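Local atomic coordinates of TbiB1 (Thermobaculum terrenum, PDB entry 5V1V), a protein that binds the leader peptide of a lasso-peptide precursor and so probably helps to present it during RiPP biosynthesis. Residues A34-L42 / I52-Y60. Numbering follows the deposited sequence.
With ZN (zinc ion), chain F.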
loop_
_atom_site.group_PDB
_atom_site.type_symbol
_atom_site.label_atom_id
_atom_site.label_comp_id
_atom_site.label_asym_id
_atom_site.label_seq_id
_atom_site.Cartn_x
_atom_site.Cartn_y
_atom_site.Cartn_z
ATOM N N ALA A 34 -0.434 -9.459 2.970
ATOM C CA ALA A 34 -0.459 -9.198 4.408
ATOM C C ALA A 34 -0.636 -7.716 4.764
ATOM O O ALA A 34 -1.669 -7.127 4.448
ATOM C CB ALA A 34 0.788 -9.784 5.067
ATOM N N VAL A 35 0.362 -7.126 5.423
ATOM C CA VAL A 35 0.262 -5.743 5.884
ATOM C C VAL A 35 0.187 -4.755 4.712
ATOM O O VAL A 35 -0.572 -3.795 4.772
ATOM C CB VAL A 35 1.403 -5.367 6.863
ATOM C CG1 VAL A 35 1.275 -3.918 7.320
ATOM C CG2 VAL A 35 1.428 -6.301 8.070
ATOM N N GLY A 36 0.956 -4.998 3.654
ATOM C CA GLY A 36 0.888 -4.146 2.455
ATOM C C GLY A 36 -0.508 -4.087 1.862
ATOM O O GLY A 36 -0.997 -3.014 1.483
ATOM N N SER A 37 -1.146 -5.256 1.784
ATOM C CA SER A 37 -2.519 -5.351 1.299
ATOM C C SER A 37 -3.485 -4.610 2.212
ATOM O O SER A 37 -4.401 -3.935 1.739
ATOM C CB SER A 37 -2.945 -6.810 1.170
ATOM O OG SER A 37 -2.225 -7.441 0.138
ATOM N N ARG A 38 -3.277 -4.729 3.522
ATOM C CA ARG A 38 -4.123 -4.027 4.475
ATOM C C ARG A 38 -3.977 -2.509 4.342
ATOM O O ARG A 38 -4.979 -1.785 4.332
ATOM C CB ARG A 38 -3.849 -4.472 5.915
ATOM C CG ARG A 38 -4.752 -3.800 6.941
ATOM C CD ARG A 38 -6.210 -4.223 6.840
ATOM N NE ARG A 38 -7.012 -3.526 7.841
ATOM C CZ ARG A 38 -8.122 -2.835 7.599
ATOM N NH1 ARG A 38 -8.623 -2.753 6.371
ATOM N NH2 ARG A 38 -8.750 -2.244 8.605
ATOM N N ILE A 39 -2.737 -2.034 4.242
ATOM C CA ILE A 39 -2.486 -0.614 4.007
ATOM C C ILE A 39 -3.175 -0.156 2.718
ATOM O O ILE A 39 -3.822 0.890 2.706
ATOM C CB ILE A 39 -0.981 -0.292 3.993
ATOM C CG1 ILE A 39 -0.410 -0.507 5.398
ATOM C CG2 ILE A 39 -0.757 1.142 3.517
ATOM C CD1 ILE A 39 1.100 -0.620 5.418
ATOM N N TRP A 40 -3.061 -0.940 1.644
ATOM C CA TRP A 40 -3.710 -0.567 0.397
ATOM C C TRP A 40 -5.222 -0.428 0.574
ATOM O O TRP A 40 -5.830 0.541 0.116
ATOM C CB TRP A 40 -3.374 -1.576 -0.690
ATOM C CG TRP A 40 -3.890 -1.159 -2.031
ATOM C CD1 TRP A 40 -5.044 -1.585 -2.630
ATOM C CD2 TRP A 40 -3.298 -0.204 -2.928
ATOM N NE1 TRP A 40 -5.200 -0.960 -3.843
ATOM C CE2 TRP A 40 -4.140 -0.120 -4.057
ATOM C CE3 TRP A 40 -2.130 0.569 -2.899
ATOM C CZ2 TRP A 40 -3.865 0.712 -5.145
ATOM C CZ3 TRP A 40 -1.853 1.404 -3.990
ATOM C CH2 TRP A 40 -2.722 1.464 -5.097
ATOM N N SER A 41 -5.823 -1.384 1.276
ATOM C CA SER A 41 -7.261 -1.335 1.523
ATOM C C SER A 41 -7.674 -0.073 2.282
ATOM O O SER A 41 -8.713 0.533 1.987
ATOM C CB SER A 41 -7.728 -2.586 2.258
ATOM O OG SER A 41 -7.565 -3.731 1.444
ATOM N N LEU A 42 -6.849 0.336 3.243
ATOM C CA LEU A 42 -7.102 1.565 3.991
ATOM C C LEU A 42 -6.940 2.809 3.110
ATOM O O LEU A 42 -7.719 3.753 3.213
ATOM C CB LEU A 42 -6.195 1.638 5.225
ATOM C CG LEU A 42 -6.496 0.594 6.310
ATOM C CD1 LEU A 42 -5.276 0.311 7.175
ATOM C CD2 LEU A 42 -7.680 1.021 7.164
ATOM N N ILE A 52 -3.941 5.236 9.235
ATOM C CA ILE A 52 -3.357 3.968 8.826
ATOM C C ILE A 52 -2.417 3.457 9.921
ATOM O O ILE A 52 -2.476 2.293 10.292
ATOM C CB ILE A 52 -2.621 4.086 7.473
ATOM C CG1 ILE A 52 -3.623 4.433 6.360
ATOM C CG2 ILE A 52 -1.861 2.799 7.166
ATOM C CD1 ILE A 52 -2.982 4.789 5.036
ATOM N N VAL A 53 -1.568 4.333 10.453
ATOM C CA VAL A 53 -0.704 3.962 11.572
ATOM C C VAL A 53 -1.555 3.395 12.716
ATOM O O VAL A 53 -1.254 2.331 13.254
ATOM C CB VAL A 53 0.160 5.154 12.052
ATOM C CG1 VAL A 53 0.888 4.809 13.347
ATOM C CG2 VAL A 53 1.155 5.574 10.973
ATOM N N ASP A 54 -2.621 4.101 13.076
ATOM C CA ASP A 54 -3.440 3.683 14.204
ATOM C C ASP A 54 -4.099 2.337 13.930
ATOM O O ASP A 54 -4.170 1.503 14.827
ATOM C CB ASP A 54 -4.463 4.757 14.550
ATOM C CG ASP A 54 -3.822 5.988 15.142
ATOM O OD1 ASP A 54 -2.594 5.981 15.385
ATOM O OD2 ASP A 54 -4.551 6.979 15.361
ATOM N N ALA A 55 -4.558 2.115 12.697
ATOM C CA ALA A 55 -5.193 0.850 12.334
ATOM C C ALA A 55 -4.217 -0.316 12.413
ATOM O O ALA A 55 -4.539 -1.355 12.996
ATOM C CB ALA A 55 -5.815 0.942 10.950
ATOM N N ILE A 56 -3.020 -0.136 11.860
ATOM C CA ILE A 56 -2.011 -1.190 11.904
ATOM C C ILE A 56 -1.592 -1.479 13.352
ATOM O O ILE A 56 -1.434 -2.636 13.726
ATOM C CB ILE A 56 -0.804 -0.875 10.987
ATOM C CG1 ILE A 56 -1.250 -0.732 9.517
ATOM C CG2 ILE A 56 0.260 -1.956 11.108
ATOM C CD1 ILE A 56 -2.027 -1.916 8.952
ATOM N N CYS A 57 -1.456 -0.439 14.172
ATOM C CA CYS A 57 -1.145 -0.621 15.597
ATOM C C CYS A 57 -2.230 -1.357 16.372
ATOM O O CYS A 57 -1.934 -2.049 17.349
ATOM C CB CYS A 57 -0.886 0.716 16.269
ATOM S SG CYS A 57 0.724 1.395 15.853
ATOM N N ALA A 58 -3.480 -1.195 15.949
ATOM C CA ALA A 58 -4.604 -1.856 16.600
ATOM C C ALA A 58 -4.723 -3.318 16.167
ATOM O O ALA A 58 -5.168 -4.169 16.943
ATOM C CB ALA A 58 -5.890 -1.104 16.298
ATOM N N GLU A 59 -4.314 -3.607 14.931
ATOM C CA GLU A 59 -4.573 -4.903 14.295
ATOM C C GLU A 59 -3.400 -5.877 14.337
ATOM O O GLU A 59 -3.578 -7.078 14.099
ATOM C CB GLU A 59 -5.007 -4.678 12.849
ATOM C CG GLU A 59 -6.366 -4.001 12.734
ATOM C CD GLU A 59 -6.736 -3.615 11.312
ATOM O OE1 GLU A 59 -6.125 -4.141 10.356
ATOM O OE2 GLU A 59 -7.658 -2.785 11.159
ATOM N N TYR A 60 -2.211 -5.365 14.645
ATOM C CA TYR A 60 -0.983 -6.153 14.584
ATOM C C TYR A 60 -0.143 -6.023 15.843
ATOM O O TYR A 60 -0.163 -4.985 16.505
ATOM C CB TYR A 60 -0.151 -5.728 13.366
ATOM C CG TYR A 60 -0.797 -6.088 12.049
ATOM C CD1 TYR A 60 -0.543 -7.314 11.447
ATOM C CD2 TYR A 60 -1.676 -5.207 11.414
ATOM C CE1 TYR A 60 -1.139 -7.655 10.246
ATOM C CE2 TYR A 60 -2.269 -5.538 10.205
ATOM C CZ TYR A 60 -1.999 -6.768 9.630
ATOM O OH TYR A 60 -2.588 -7.120 8.433
HETATM ZN ZN ZN F . -3.737 8.577 16.160
HETATM O O HOH W 1 -2.842 7.748 17.806
#
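Val35 lays its CG2 methyl over one face of the Tyr60 ring, 4.0 Å from the ring centroid and 25° off the ring normal, a CH-pi contact displaced toward CE1; at the edge lie Ile56 O, in plane, and Arg38 CG, while Arg38 CB is 3.9 Å from Tyr60 OH. The guanidinium of Arg38 carries Leu42 CD2 from its own helix on one face and receives the Glu59 carboxylate at its edge, the two planes only 14° apart. This is a side-on, two-nitrogen salt bridge: Arg38 NE donates to Glu59 OE1 at 2.7 Å and Arg38 NH2 to Glu59 OE2 at 2.8 Å, both bonds nearly straight and each oxygen using its syn lone pair. With CG trans to the amide nitrogen, the Arg38 side chain leaves its helix toward Glu59, and a bend at chi2 turns its end to the carboxylate. Beneath the bridge, Ile56 is a knob in a hole formed by Val35, Arg38, Ile39 and Leu42, its CD1 lying 3.9 Å from Arg38 CG. Farther along, Ile52 CG2 reaches Ile39 CG1 at 4.0 Å, and Leu42 CD1 meets Ala55 CB. An alanine in place of Arg38 would remove both donors and the CG-CD part of the chain, and would probably leave the Glu59 carboxylate without its charged mate and Ile56 CD1 less covered. The helices belong to the winged-helix-like PqqD fold; Ile39 also packs on Leu71 and Phe74 of helix 64-80. At the far end Tyr60 continues into a parallel strand pairing with the bound leader peptide, which Val35 and Ile39 also touch. The chemistry thus divides the interface: a partly exposed ionic clasp fixes the helix pair along one border, while buried apolar side chains join it to the peptide-binding surface.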